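De novo designed switch protein caging a hemagglutinin binder (sCageHA267_1S) (Synthetic construct, PDB 7CBC) is a designed six-helix switch that cages a hemagglutinin-binding module, probably as a building block for a biosensor. Local coordinates at residues 28-33 and 223-228; 69-74 and 121-126; 113-118 and 209-214; 173-178 and 213-218. One frame throughout, in Å; residues are numbered along the deposited sequence.

Interaction 1: residues 28-33 and 223-228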
loop_
_atom_site.group_PDB
_atom_site.type_symbol
_atom_site.label_atom_id
_atom_site.label_comp_id
_atom_site.label_asym_id
_atom_site.label_seq_id
_atom_site.Cartn_x
_atom_site.Cartn_y
_atom_site.Cartn_z
ATOM N N GLU A 28 -3.524 1.993 8.041
ATOM C CA GLU A 28 -4.339 2.120 9.242
ATOM C C GLU A 28 -4.643 0.747 9.838
ATOM O O GLU A 28 -4.419 0.515 11.028
ATOM C CB GLU A 28 -5.633 2.865 8.922
ATOM C CG GLU A 28 -6.399 3.376 10.147
ATOM C CD GLU A 28 -7.323 2.325 10.783
ATOM O OE1 GLU A 28 -7.717 1.356 10.089
ATOM O OE2 GLU A 28 -7.652 2.470 11.987
ATOM N N ALA A 29 -5.148 -0.173 9.012
ATOM C CA ALA A 29 -5.487 -1.506 9.484
ATOM C C ALA A 29 -4.278 -2.224 10.052
ATOM O O ALA A 29 -4.408 -2.996 11.007
ATOM C CB ALA A 29 -6.090 -2.324 8.346
HETATM N N MSE A 30 -3.103 -1.994 9.475
HETATM C CA MSE A 30 -1.872 -2.589 9.971
HETATM C C MSE A 30 -1.499 -1.951 11.305
HETATM O O MSE A 30 -0.979 -2.618 12.201
HETATM C CB MSE A 30 -0.736 -2.429 8.939
HETATM C CG MSE A 30 0.596 -3.051 9.380
HETATM SE SE MSE A 30 2.115 -2.403 8.322
HETATM C CE MSE A 30 2.365 -0.670 9.187
ATOM N N ALA A 31 -1.793 -0.654 11.448
ATOM C CA ALA A 31 -1.601 -0.010 12.744
ATOM C C ALA A 31 -2.530 -0.607 13.793
ATOM O O ALA A 31 -2.107 -0.868 14.929
ATOM C CB ALA A 31 -1.819 1.496 12.632
ATOM N N ARG A 32 -3.791 -0.860 13.429
ATOM C CA ARG A 32 -4.717 -1.465 14.381
ATOM C C ARG A 32 -4.273 -2.868 14.764
ATOM O O ARG A 32 -4.259 -3.211 15.951
ATOM C CB ARG A 32 -6.138 -1.500 13.824
ATOM C CG ARG A 32 -6.672 -0.166 13.320
ATOM C CD ARG A 32 -7.094 0.772 14.434
ATOM N NE ARG A 32 -5.950 1.314 15.156
ATOM C CZ ARG A 32 -5.229 2.357 14.760
ATOM N NH1 ARG A 32 -5.525 3.005 13.630
ATOM N NH2 ARG A 32 -4.203 2.753 15.500
ATOM N N LEU A 33 -3.912 -3.698 13.774
ATOM C CA LEU A 33 -3.457 -5.060 14.075
ATOM C C LEU A 33 -2.274 -5.053 15.035
ATOM O O LEU A 33 -2.224 -5.837 15.995
ATOM C CB LEU A 33 -3.070 -5.788 12.791
ATOM C CG LEU A 33 -4.166 -6.239 11.834
ATOM C CD1 LEU A 33 -3.545 -6.784 10.553
ATOM C CD2 LEU A 33 -5.067 -7.277 12.485
ATOM N N ARG A 223 7.726 -2.517 3.721
ATOM C CA ARG A 223 8.841 -2.221 4.616
ATOM C C ARG A 223 8.358 -1.995 6.038
ATOM O O ARG A 223 8.989 -2.453 6.994
ATOM C CB ARG A 223 9.622 -1.011 4.115
ATOM C CG ARG A 223 10.463 -1.333 2.895
ATOM C CD ARG A 223 11.484 -0.247 2.603
ATOM N NE ARG A 223 10.837 0.989 2.193
ATOM C CZ ARG A 223 10.669 1.360 0.928
ATOM N NH1 ARG A 223 11.102 0.587 -0.059
ATOM N NH2 ARG A 223 10.059 2.503 0.653
ATOM N N ALA A 224 7.241 -1.285 6.202
ATOM C CA ALA A 224 6.690 -1.086 7.535
ATOM C C ALA A 224 6.233 -2.402 8.143
ATOM O O ALA A 224 6.429 -2.639 9.344
ATOM C CB ALA A 224 5.530 -0.096 7.476
ATOM N N LEU A 225 5.605 -3.266 7.339
ATOM C CA LEU A 225 5.170 -4.559 7.858
ATOM C C LEU A 225 6.356 -5.384 8.343
ATOM O O LEU A 225 6.316 -5.961 9.441
ATOM C CB LEU A 225 4.385 -5.316 6.786
ATOM C CG LEU A 225 3.824 -6.699 7.138
ATOM C CD1 LEU A 225 2.902 -6.615 8.362
ATOM C CD2 LEU A 225 3.110 -7.377 5.937
ATOM N N ALA A 226 7.433 -5.435 7.547
ATOM C CA ALA A 226 8.622 -6.190 7.941
ATOM C C ALA A 226 9.258 -5.620 9.207
ATOM O O ALA A 226 9.573 -6.367 10.145
ATOM C CB ALA A 226 9.631 -6.225 6.801
ATOM N N GLN A 227 9.448 -4.299 9.263
ATOM C CA GLN A 227 10.012 -3.699 10.473
ATOM C C GLN A 227 9.126 -3.944 11.692
ATOM O O GLN A 227 9.634 -4.197 12.797
ATOM C CB GLN A 227 10.235 -2.209 10.264
ATOM C CG GLN A 227 11.493 -1.902 9.484
ATOM C CD GLN A 227 11.588 -0.433 9.129
ATOM O OE1 GLN A 227 10.646 0.144 8.586
ATOM N NE2 GLN A 227 12.725 0.185 9.441
ATOM N N LEU A 228 7.802 -3.871 11.520
ATOM C CA LEU A 228 6.910 -4.166 12.634
ATOM C C LEU A 228 7.059 -5.610 13.102
ATOM O O LEU A 228 6.999 -5.890 14.303
ATOM C CB LEU A 228 5.467 -3.888 12.238
ATOM C CG LEU A 228 5.044 -2.428 12.304
ATOM C CD1 LEU A 228 3.533 -2.354 12.212
ATOM C CD2 LEU A 228 5.559 -1.744 13.560
#
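M30, a selenomethionine, crosses from helix 3-46 to A224, L225 and L228 of helix 195-239. Its CB points toward the partner helix. CG lies anti to the backbone N (chi1 -179°), and the next torsion is also extended, so the chain runs straight out from its own helix. CG comes first to a methyl group, with L228 CD1 4.1 Å from M30 CG. The selenium then settles against the backbone of the other helix. M30 SE is 3.7 Å from L225 N and 4.0 Å from L225 CB. This is packing, with no hydrogen bond across the contact. At the tip the chain bends (chi3 79°) and turns CE away from L225. M30 CE then touches two apolar groups, A224 CB at 3.6 Å and L228 CD1 at 3.7 Å. M30 and L228 reach toward each other tip to tip. L225 takes part through the root of its side chain, and the rest of that side chain packs on F122 and L129 of helix 99-142. A224 and L228 also meet I262 of helix 245-268. The two segments run nearly parallel, at 7°, with axes 11.3 Å apart. The long M30 side chain bridges most of that gap. All four touching residues are buried, as expected of the apolar core of a designed helical bundle.

Interaction 2: residues 69-74 and 121-126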
loop_
_atom_site.group_PDB
_atom_site.type_symbol
_atom_site.label_atom_id
_atom_site.label_comp_id
_atom_site.label_asym_id
_atom_site.label_seq_id
_atom_site.Cartn_x
_atom_site.Cartn_y
_atom_site.Cartn_z
ATOM N N ARG A 69 -11.182 -8.465 7.581
ATOM C CA ARG A 69 -12.342 -8.517 6.695
ATOM C C ARG A 69 -12.770 -7.125 6.240
ATOM O O ARG A 69 -13.226 -6.955 5.103
ATOM C CB ARG A 69 -13.496 -9.243 7.387
ATOM C CG ARG A 69 -14.799 -9.225 6.609
ATOM C CD ARG A 69 -16.025 -9.498 7.498
ATOM N NE ARG A 69 -16.443 -8.321 8.264
ATOM C CZ ARG A 69 -16.969 -7.220 7.725
ATOM N NH1 ARG A 69 -17.143 -7.130 6.415
ATOM N NH2 ARG A 69 -17.316 -6.202 8.499
ATOM N N ARG A 70 -12.628 -6.114 7.092
ATOM C CA ARG A 70 -12.997 -4.776 6.653
ATOM C C ARG A 70 -11.926 -4.174 5.736
ATOM O O ARG A 70 -12.250 -3.401 4.831
ATOM C CB ARG A 70 -13.277 -3.902 7.877
ATOM C CG ARG A 70 -13.205 -2.423 7.628
ATOM C CD ARG A 70 -12.651 -1.703 8.833
ATOM N NE ARG A 70 -11.355 -2.277 9.152
ATOM C CZ ARG A 70 -10.254 -2.126 8.419
ATOM N NH1 ARG A 70 -10.240 -1.376 7.295
ATOM N NH2 ARG A 70 -9.153 -2.738 8.816
ATOM N N ALA A 71 -10.652 -4.548 5.912
ATOM C CA ALA A 71 -9.625 -4.145 4.948
ATOM C C ALA A 71 -9.798 -4.850 3.607
ATOM O O ALA A 71 -9.501 -4.262 2.562
ATOM C CB ALA A 71 -8.222 -4.414 5.508
ATOM N N GLU A 72 -10.271 -6.101 3.602
ATOM C CA GLU A 72 -10.641 -6.734 2.337
ATOM C C GLU A 72 -11.765 -5.977 1.643
ATOM O O GLU A 72 -11.821 -5.945 0.408
ATOM C CB GLU A 72 -11.057 -8.185 2.565
ATOM C CG GLU A 72 -9.935 -9.053 3.060
ATOM C CD GLU A 72 -10.392 -10.441 3.478
ATOM O OE1 GLU A 72 -11.614 -10.729 3.437
ATOM O OE2 GLU A 72 -9.515 -11.240 3.862
ATOM N N LYS A 73 -12.665 -5.372 2.426
ATOM C CA LYS A 73 -13.759 -4.586 1.866
ATOM C C LYS A 73 -13.249 -3.308 1.212
ATOM O O LYS A 73 -13.753 -2.907 0.161
ATOM C CB LYS A 73 -14.775 -4.261 2.964
ATOM C CG LYS A 73 -15.994 -3.449 2.518
ATOM C CD LYS A 73 -16.908 -4.270 1.613
ATOM C CE LYS A 73 -18.308 -3.665 1.512
ATOM N NZ LYS A 73 -18.297 -2.197 1.225
ATOM N N GLU A 74 -12.263 -2.639 1.826
ATOM C CA GLU A 74 -11.685 -1.448 1.200
ATOM C C GLU A 74 -11.028 -1.790 -0.130
ATOM O O GLU A 74 -11.078 -0.997 -1.074
ATOM C CB GLU A 74 -10.663 -0.786 2.133
ATOM C CG GLU A 74 -11.214 -0.259 3.482
ATOM C CD GLU A 74 -11.717 1.182 3.399
ATOM O OE1 GLU A 74 -12.497 1.495 2.472
ATOM O OE2 GLU A 74 -11.323 2.007 4.257
ATOM N N ALA A 121 -2.303 -9.162 -2.196
ATOM C CA ALA A 121 -1.150 -9.919 -1.742
ATOM C C ALA A 121 -0.576 -9.335 -0.462
ATOM O O ALA A 121 -0.189 -10.079 0.440
ATOM C CB ALA A 121 -0.091 -9.969 -2.839
ATOM N N PHE A 122 -0.519 -8.004 -0.348
ATOM C CA PHE A 122 0.033 -7.432 0.876
ATOM C C PHE A 122 -0.861 -7.722 2.075
ATOM O O PHE A 122 -0.369 -8.061 3.165
ATOM C CB PHE A 122 0.236 -5.925 0.736
ATOM C CG PHE A 122 0.499 -5.240 2.048
ATOM C CD1 PHE A 122 1.771 -5.240 2.601
ATOM C CD2 PHE A 122 -0.533 -4.612 2.739
ATOM C CE1 PHE A 122 2.016 -4.630 3.832
ATOM C CE2 PHE A 122 -0.301 -4.002 3.968
ATOM C CZ PHE A 122 0.974 -4.012 4.516
ATOM N N LEU A 123 -2.174 -7.578 1.906
ATOM C CA LEU A 123 -3.074 -7.776 3.030
ATOM C C LEU A 123 -3.036 -9.222 3.504
ATOM O O LEU A 123 -3.129 -9.497 4.707
ATOM C CB LEU A 123 -4.490 -7.358 2.642
ATOM C CG LEU A 123 -5.563 -7.569 3.710
ATOM C CD1 LEU A 123 -5.146 -6.962 5.039
ATOM C CD2 LEU A 123 -6.908 -7.004 3.263
ATOM N N GLU A 124 -2.866 -10.162 2.573
ATOM C CA GLU A 124 -2.825 -11.563 2.956
ATOM C C GLU A 124 -1.595 -11.857 3.810
ATOM O O GLU A 124 -1.694 -12.544 4.840
ATOM C CB GLU A 124 -2.906 -12.435 1.697
ATOM C CG GLU A 124 -4.310 -12.378 1.047
ATOM C CD GLU A 124 -4.394 -12.973 -0.374
ATOM O OE1 GLU A 124 -5.530 -13.116 -0.901
ATOM O OE2 GLU A 124 -3.335 -13.287 -0.968
ATOM N N ALA A 125 -0.447 -11.277 3.451
ATOM C CA ALA A 125 0.739 -11.409 4.294
ATOM C C ALA A 125 0.520 -10.783 5.662
ATOM O O ALA A 125 1.023 -11.290 6.667
ATOM C CB ALA A 125 1.958 -10.779 3.622
ATOM N N ALA A 126 -0.219 -9.678 5.734
ATOM C CA ALA A 126 -0.478 -9.090 7.048
ATOM C C ALA A 126 -1.393 -9.976 7.886
ATOM O O ALA A 126 -1.206 -10.096 9.109
ATOM C CB ALA A 126 -1.074 -7.687 6.891
#
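L123 of helix 99-142 packs against A71 and E72 of helix 50-93. The apolar part of the contact is carried by the two methyls of L123. L123 CD2 lies 3.7 Å from A71 CB, and L123 CD1 is 4.0 Å from the same A71 CB. The alanine methyl therefore sits against both branches of the leucine fork. L123 CG is anti to the backbone N (chi1 177°), which sends the fork straight across to the other helix.

A second set of contacts is with the backbone. L123 CD2 also rests on the peptide between A71 and E72. It is 3.5 Å from E72 N and 3.6 Å from A71 C. These are van der Waals contacts, and the small side chain of A71 probably lets the methyl come this close.

Of the E72 side chain, CG does the touching. E72 CG stands 3.7 Å from L123 CD2, and the two side chains cross at about a right angle. Beyond CG the E72 chain is extended, which takes the carboxylate away from the leucine methyls. E72 is exposed, so its charge lies at the border of the contact.

Helix 3-46 packs beside this contact, where A71 also meets L26 and A29. On helix 99-142, F122 turns to L221 and L225 of helix 195-239, and A125 turns to I163 and A167 of helix 146-190.

Interaction 3: residues 113-118 and 209-214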
loop_
_atom_site.group_PDB
_atom_site.type_symbol
_atom_site.label_atom_id
_atom_site.label_comp_id
_atom_site.label_asym_id
_atom_site.label_seq_id
_atom_site.Cartn_x
_atom_site.Cartn_y
_atom_site.Cartn_z
ATOM N N ASP A 113 -5.178 -3.311 -12.535
ATOM C CA ASP A 113 -5.516 -4.615 -11.987
ATOM C C ASP A 113 -4.320 -5.230 -11.274
ATOM O O ASP A 113 -4.487 -5.894 -10.242
ATOM C CB ASP A 113 -6.036 -5.530 -13.090
ATOM C CG ASP A 113 -6.533 -6.857 -12.554
ATOM O OD1 ASP A 113 -5.787 -7.849 -12.663
ATOM O OD2 ASP A 113 -7.662 -6.906 -12.018
ATOM N N LEU A 114 -3.104 -5.003 -11.787
ATOM C CA LEU A 114 -1.910 -5.450 -11.066
ATOM C C LEU A 114 -1.835 -4.814 -9.687
ATOM O O LEU A 114 -1.555 -5.492 -8.686
ATOM C CB LEU A 114 -0.646 -5.102 -11.850
ATOM C CG LEU A 114 -0.328 -5.802 -13.161
ATOM C CD1 LEU A 114 1.015 -5.282 -13.654
ATOM C CD2 LEU A 114 -0.299 -7.313 -12.969
ATOM N N ASN A 115 -2.058 -3.498 -9.618
ATOM C CA ASN A 115 -1.963 -2.805 -8.339
ATOM C C ASN A 115 -2.930 -3.395 -7.319
ATOM O O ASN A 115 -2.572 -3.574 -6.153
ATOM C CB ASN A 115 -2.213 -1.310 -8.540
ATOM C CG ASN A 115 -1.139 -0.661 -9.388
ATOM O OD1 ASN A 115 0.020 -1.076 -9.368
ATOM N ND2 ASN A 115 -1.519 0.350 -10.147
ATOM N N LEU A 116 -4.146 -3.739 -7.749
ATOM C CA LEU A 116 -5.132 -4.308 -6.831
ATOM C C LEU A 116 -4.721 -5.700 -6.363
ATOM O O LEU A 116 -4.751 -5.991 -5.162
ATOM C CB LEU A 116 -6.503 -4.337 -7.507
ATOM C CG LEU A 116 -7.038 -2.926 -7.729
ATOM C CD1 LEU A 116 -8.407 -2.933 -8.391
ATOM C CD2 LEU A 116 -7.091 -2.204 -6.404
ATOM N N ARG A 117 -4.305 -6.570 -7.289
ATOM C CA ARG A 117 -3.816 -7.887 -6.887
ATOM C C ARG A 117 -2.622 -7.788 -5.945
ATOM O O ARG A 117 -2.474 -8.615 -5.034
ATOM C CB ARG A 117 -3.465 -8.713 -8.126
ATOM C CG ARG A 117 -4.703 -9.081 -8.923
ATOM C CD ARG A 117 -4.407 -9.499 -10.360
ATOM N NE ARG A 117 -5.615 -10.036 -10.983
ATOM C CZ ARG A 117 -6.006 -11.299 -10.846
ATOM N NH1 ARG A 117 -5.273 -12.137 -10.118
ATOM N NH2 ARG A 117 -7.126 -11.725 -11.422
ATOM N N ALA A 118 -1.766 -6.783 -6.140
ATOM C CA ALA A 118 -0.640 -6.581 -5.237
ATOM C C ALA A 118 -1.114 -6.100 -3.870
ATOM O O ALA A 118 -0.586 -6.527 -2.839
ATOM C CB ALA A 118 0.355 -5.596 -5.858
ATOM N N GLN A 209 5.576 7.156 -14.801
ATOM C CA GLN A 209 5.885 7.941 -13.614
ATOM C C GLN A 209 4.836 7.726 -12.522
ATOM O O GLN A 209 5.173 7.517 -11.346
ATOM C CB GLN A 209 5.988 9.410 -14.014
ATOM C CG GLN A 209 6.866 10.251 -13.135
ATOM C CD GLN A 209 7.053 11.650 -13.694
ATOM O OE1 GLN A 209 6.743 11.919 -14.859
ATOM N NE2 GLN A 209 7.545 12.556 -12.857
ATOM N N LEU A 210 3.551 7.753 -12.891
ATOM C CA LEU A 210 2.497 7.546 -11.898
ATOM C C LEU A 210 2.511 6.121 -11.358
ATOM O O LEU A 210 2.360 5.909 -10.146
ATOM C CB LEU A 210 1.141 7.871 -12.511
ATOM C CG LEU A 210 1.005 9.323 -12.950
ATOM C CD1 LEU A 210 -0.152 9.476 -13.901
ATOM C CD2 LEU A 210 0.820 10.215 -11.733
ATOM N N GLN A 211 2.712 5.132 -12.233
ATOM C CA GLN A 211 2.789 3.752 -11.769
ATOM C C GLN A 211 3.945 3.548 -10.801
ATOM O O GLN A 211 3.879 2.679 -9.914
ATOM C CB GLN A 211 2.902 2.815 -12.965
ATOM C CG GLN A 211 2.921 1.340 -12.632
ATOM C CD GLN A 211 1.791 0.883 -11.693
ATOM O OE1 GLN A 211 0.844 1.627 -11.386
ATOM N NE2 GLN A 211 1.869 -0.374 -11.276
ATOM N N ARG A 212 5.006 4.340 -10.949
ATOM C CA ARG A 212 6.131 4.277 -10.020
ATOM C C ARG A 212 5.688 4.619 -8.603
ATOM O O ARG A 212 6.130 3.987 -7.634
ATOM C CB ARG A 212 7.234 5.233 -10.495
ATOM C CG ARG A 212 8.672 4.834 -10.194
ATOM C CD ARG A 212 9.657 5.880 -10.774
ATOM N NE ARG A 212 9.732 5.824 -12.237
ATOM C CZ ARG A 212 9.519 6.849 -13.060
ATOM N NH1 ARG A 212 9.225 8.056 -12.580
ATOM N NH2 ARG A 212 9.612 6.665 -14.372
ATOM N N LEU A 213 4.811 5.616 -8.460
ATOM C CA LEU A 213 4.318 5.989 -7.138
ATOM C C LEU A 213 3.333 4.957 -6.606
ATOM O O LEU A 213 3.349 4.647 -5.413
ATOM C CB LEU A 213 3.677 7.382 -7.173
ATOM C CG LEU A 213 3.294 8.053 -5.834
ATOM C CD1 LEU A 213 3.271 9.562 -5.961
ATOM C CD2 LEU A 213 1.934 7.585 -5.318
ATOM N N ASN A 214 2.453 4.437 -7.465
ATOM C CA ASN A 214 1.567 3.351 -7.049
ATOM C C ASN A 214 2.365 2.176 -6.490
ATOM O O ASN A 214 1.962 1.556 -5.503
ATOM C CB ASN A 214 0.715 2.870 -8.230
ATOM C CG ASN A 214 -0.243 3.937 -8.765
ATOM O OD1 ASN A 214 -0.797 4.727 -8.004
ATOM N ND2 ASN A 214 -0.446 3.953 -10.098
#
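The side-chain amides of N115 and Q211 pair in a buried polar contact between helix 99-142 and helix 195-239. The two side chains come from opposite directions and meet edge to edge. Their planes are 26° apart, so they are nearly coplanar. Each amide both gives and accepts a hydrogen bond. Q211 NE2 donates to N115 OD1 at 2.7 Å with an N-H...O angle of 164°. N115 ND2 donates back to Q211 OE1 at 3.0 Å. Both donors lie in the carbonyl plane of their acceptor and use a lone pair. Q211 reaches this position by a bend in its chain (chi2 50°), which brings the amide round to N115.

N214, one turn further along the same helix, adds a third bond. N214 ND2 donates to Q211 OE1, also at 3.0 Å, tilted from the carbonyl plane. Q211 OE1 is thus gripped by two donors from two helices. This should hold the Q211 amide against rotation. N115 ND2 and N214 ND2 lie 3.8 Å apart, because both donate to that oxygen.

The network continues outward. N115 ND2 also bonds Q112 OE1, Q211 NE2 bonds S178 OG of helix 146-190, and N214 OD1 bonds N19 ND2 of helix 3-46. The amides therefore link four helices. Beside this network L114 packs on helix 146-190, and L210 on helices 3-46 and 274-284.

Interaction 4: residues 173-178 and 213-218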
loop_
_atom_site.group_PDB
_atom_site.type_symbol
_atom_site.label_atom_id
_atom_site.label_comp_id
_atom_site.label_asym_id
_atom_site.label_seq_id
_atom_site.Cartn_x
_atom_site.Cartn_y
_atom_site.Cartn_z
ATOM N N ALA A 173 6.941 -8.937 -8.612
ATOM C CA ALA A 173 6.246 -9.382 -9.815
ATOM C C ALA A 173 5.349 -8.288 -10.371
ATOM O O ALA A 173 5.225 -8.143 -11.599
ATOM C CB ALA A 173 5.423 -10.632 -9.536
ATOM N N ALA A 174 4.698 -7.528 -9.484
ATOM C CA ALA A 174 3.901 -6.394 -9.935
ATOM C C ALA A 174 4.773 -5.372 -10.651
ATOM O O ALA A 174 4.361 -4.779 -11.659
ATOM C CB ALA A 174 3.179 -5.758 -8.748
ATOM N N LYS A 175 5.991 -5.164 -10.156
ATOM C CA LYS A 175 6.900 -4.234 -10.808
ATOM C C LYS A 175 7.271 -4.725 -12.202
ATOM O O LYS A 175 7.132 -3.999 -13.194
ATOM C CB LYS A 175 8.150 -4.035 -9.954
ATOM C CG LYS A 175 9.191 -3.146 -10.635
ATOM C CD LYS A 175 10.366 -2.822 -9.718
ATOM C CE LYS A 175 11.337 -1.886 -10.416
ATOM N NZ LYS A 175 10.644 -0.668 -10.924
ATOM N N ARG A 176 7.727 -5.972 -12.299
ATOM C CA ARG A 176 8.186 -6.472 -13.582
ATOM C C ARG A 176 7.053 -6.549 -14.598
ATOM O O ARG A 176 7.275 -6.286 -15.782
ATOM C CB ARG A 176 8.847 -7.827 -13.396
ATOM C CG ARG A 176 10.300 -7.741 -12.929
ATOM C CD ARG A 176 10.958 -9.090 -13.105
ATOM N NE ARG A 176 10.331 -9.772 -14.234
ATOM C CZ ARG A 176 10.663 -9.574 -15.504
ATOM N NH1 ARG A 176 11.641 -8.724 -15.813
ATOM N NH2 ARG A 176 10.010 -10.221 -16.465
ATOM N N GLU A 177 5.838 -6.880 -14.152
ATOM C CA GLU A 177 4.691 -6.940 -15.058
ATOM C C GLU A 177 4.204 -5.541 -15.462
ATOM O O GLU A 177 3.617 -5.369 -16.542
ATOM C CB GLU A 177 3.577 -7.766 -14.396
ATOM C CG GLU A 177 2.386 -8.119 -15.299
ATOM C CD GLU A 177 2.789 -8.767 -16.619
ATOM O OE1 GLU A 177 3.753 -9.567 -16.628
ATOM O OE2 GLU A 177 2.133 -8.476 -17.654
ATOM N N SER A 178 4.447 -4.529 -14.625
ATOM C CA SER A 178 4.119 -3.160 -15.002
ATOM C C SER A 178 5.033 -2.668 -16.117
ATOM O O SER A 178 4.576 -2.032 -17.077
ATOM C CB SER A 178 4.221 -2.245 -13.785
ATOM O OG SER A 178 3.132 -2.446 -12.911
ATOM N N LEU A 213 4.811 5.616 -8.460
ATOM C CA LEU A 213 4.318 5.989 -7.138
ATOM C C LEU A 213 3.333 4.957 -6.606
ATOM O O LEU A 213 3.349 4.647 -5.413
ATOM C CB LEU A 213 3.677 7.382 -7.173
ATOM C CG LEU A 213 3.294 8.053 -5.834
ATOM C CD1 LEU A 213 3.271 9.562 -5.961
ATOM C CD2 LEU A 213 1.934 7.585 -5.318
ATOM N N ASN A 214 2.453 4.437 -7.465
ATOM C CA ASN A 214 1.567 3.351 -7.049
ATOM C C ASN A 214 2.365 2.176 -6.490
ATOM O O ASN A 214 1.962 1.556 -5.503
ATOM C CB ASN A 214 0.715 2.870 -8.230
ATOM C CG ASN A 214 -0.243 3.937 -8.765
ATOM O OD1 ASN A 214 -0.797 4.727 -8.004
ATOM N ND2 ASN A 214 -0.446 3.953 -10.098
ATOM N N LEU A 215 3.482 1.828 -7.133
ATOM C CA LEU A 215 4.265 0.690 -6.668
ATOM C C LEU A 215 5.033 1.030 -5.398
ATOM O O LEU A 215 5.184 0.175 -4.520
ATOM C CB LEU A 215 5.218 0.215 -7.774
ATOM C CG LEU A 215 4.545 -0.484 -8.962
ATOM C CD1 LEU A 215 5.566 -0.855 -10.061
ATOM C CD2 LEU A 215 3.722 -1.716 -8.521
ATOM N N GLU A 216 5.494 2.277 -5.260
ATOM C CA GLU A 216 6.191 2.660 -4.035
ATOM C C GLU A 216 5.247 2.656 -2.830
ATOM O O GLU A 216 5.673 2.340 -1.710
ATOM C CB GLU A 216 6.849 4.025 -4.220
ATOM C CG GLU A 216 7.690 4.502 -3.047
ATOM C CD GLU A 216 8.967 3.704 -2.860
ATOM O OE1 GLU A 216 9.348 2.967 -3.794
ATOM O OE2 GLU A 216 9.581 3.809 -1.766
ATOM N N LEU A 217 3.968 2.985 -3.039
ATOM C CA LEU A 217 2.966 2.782 -1.994
ATOM C C LEU A 217 3.076 1.387 -1.390
ATOM O O LEU A 217 3.142 1.231 -0.171
ATOM C CB LEU A 217 1.563 3.004 -2.565
ATOM C CG LEU A 217 1.183 4.438 -2.943
ATOM C CD1 LEU A 217 -0.229 4.465 -3.442
ATOM C CD2 LEU A 217 1.313 5.329 -1.708
ATOM N N LEU A 218 3.133 0.359 -2.241
ATOM C CA LEU A 218 3.146 -1.011 -1.752
ATOM C C LEU A 218 4.472 -1.351 -1.096
ATOM O O LEU A 218 4.507 -2.093 -0.109
ATOM C CB LEU A 218 2.863 -1.981 -2.892
ATOM C CG LEU A 218 1.491 -1.787 -3.528
ATOM C CD1 LEU A 218 1.435 -2.445 -4.891
ATOM C CD2 LEU A 218 0.395 -2.323 -2.631
#
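L215 carries this contact, packing its two methyls onto A174, K175 and S178 of helix 146-190. Segment 213-218 begins with L213, which turns elsewhere, to A274 and I277 of helix 274-284. N214 follows; its amide bonds N19 and Q211, and it packs on Q16 of helix 3-46. L215 comes next and points toward the partner helix. Its CG is anti to the carbonyl carbon (chi1 -71°), which turns the fork onto 173-178, and the two methyls divide the partners. L215 CD2 goes to A174 CB at 4.1 Å. L215 CD1 meets K175 CA at 3.7 Å and lies 4.1 Å from S178 OG. K175 meets the leucine with CA and CB; the rest of its chain runs on past it, and NZ pairs with E179.

E216 follows on a partly exposed side and makes salt bridges with R219 and R223 of its own helix. L217 packs on N19 and I20 of helix 3-46. L218 rests on A118 of helix 99-142.

The segments run antiparallel, at 171°, with axes 10.7 Å apart, as in a helical hairpin of successive helices. No hydrogen bond crosses between them. S178 OG instead donates to A174 O at 2.9 Å, and that oxygen also takes S178 N from its opposite face. The serine hydroxyl accepts from Q211 as well. The chemistry is thus apolar packing of a leucine on A174, S178 and the root of K175, with the one buried hydroxyl satisfied by its own helix and by the neighbouring amide network.

Overall arrangement
All four contacts lie near the middle of the bundle, their centres 9 to 11 Å from that of the chain. Helix 195-239 serves interactions 1, 3 and 4, and helix 99-142 serves 2 and 3. Interactions 3 and 4 share L213 and N214, with centres about 5 Å apart, and Q211 joins S178 between them. Interactions 1 and 2 have centres about 12 Å apart and touch through A29 with R70 and L225 with F122. R223 of interaction 1 pairs with E216 of interaction 4. Along the chain, interaction 1 spans the rest, 2 and 3 cross, and 2 precedes 4. Apolar layers and one amide network together tie five long helices.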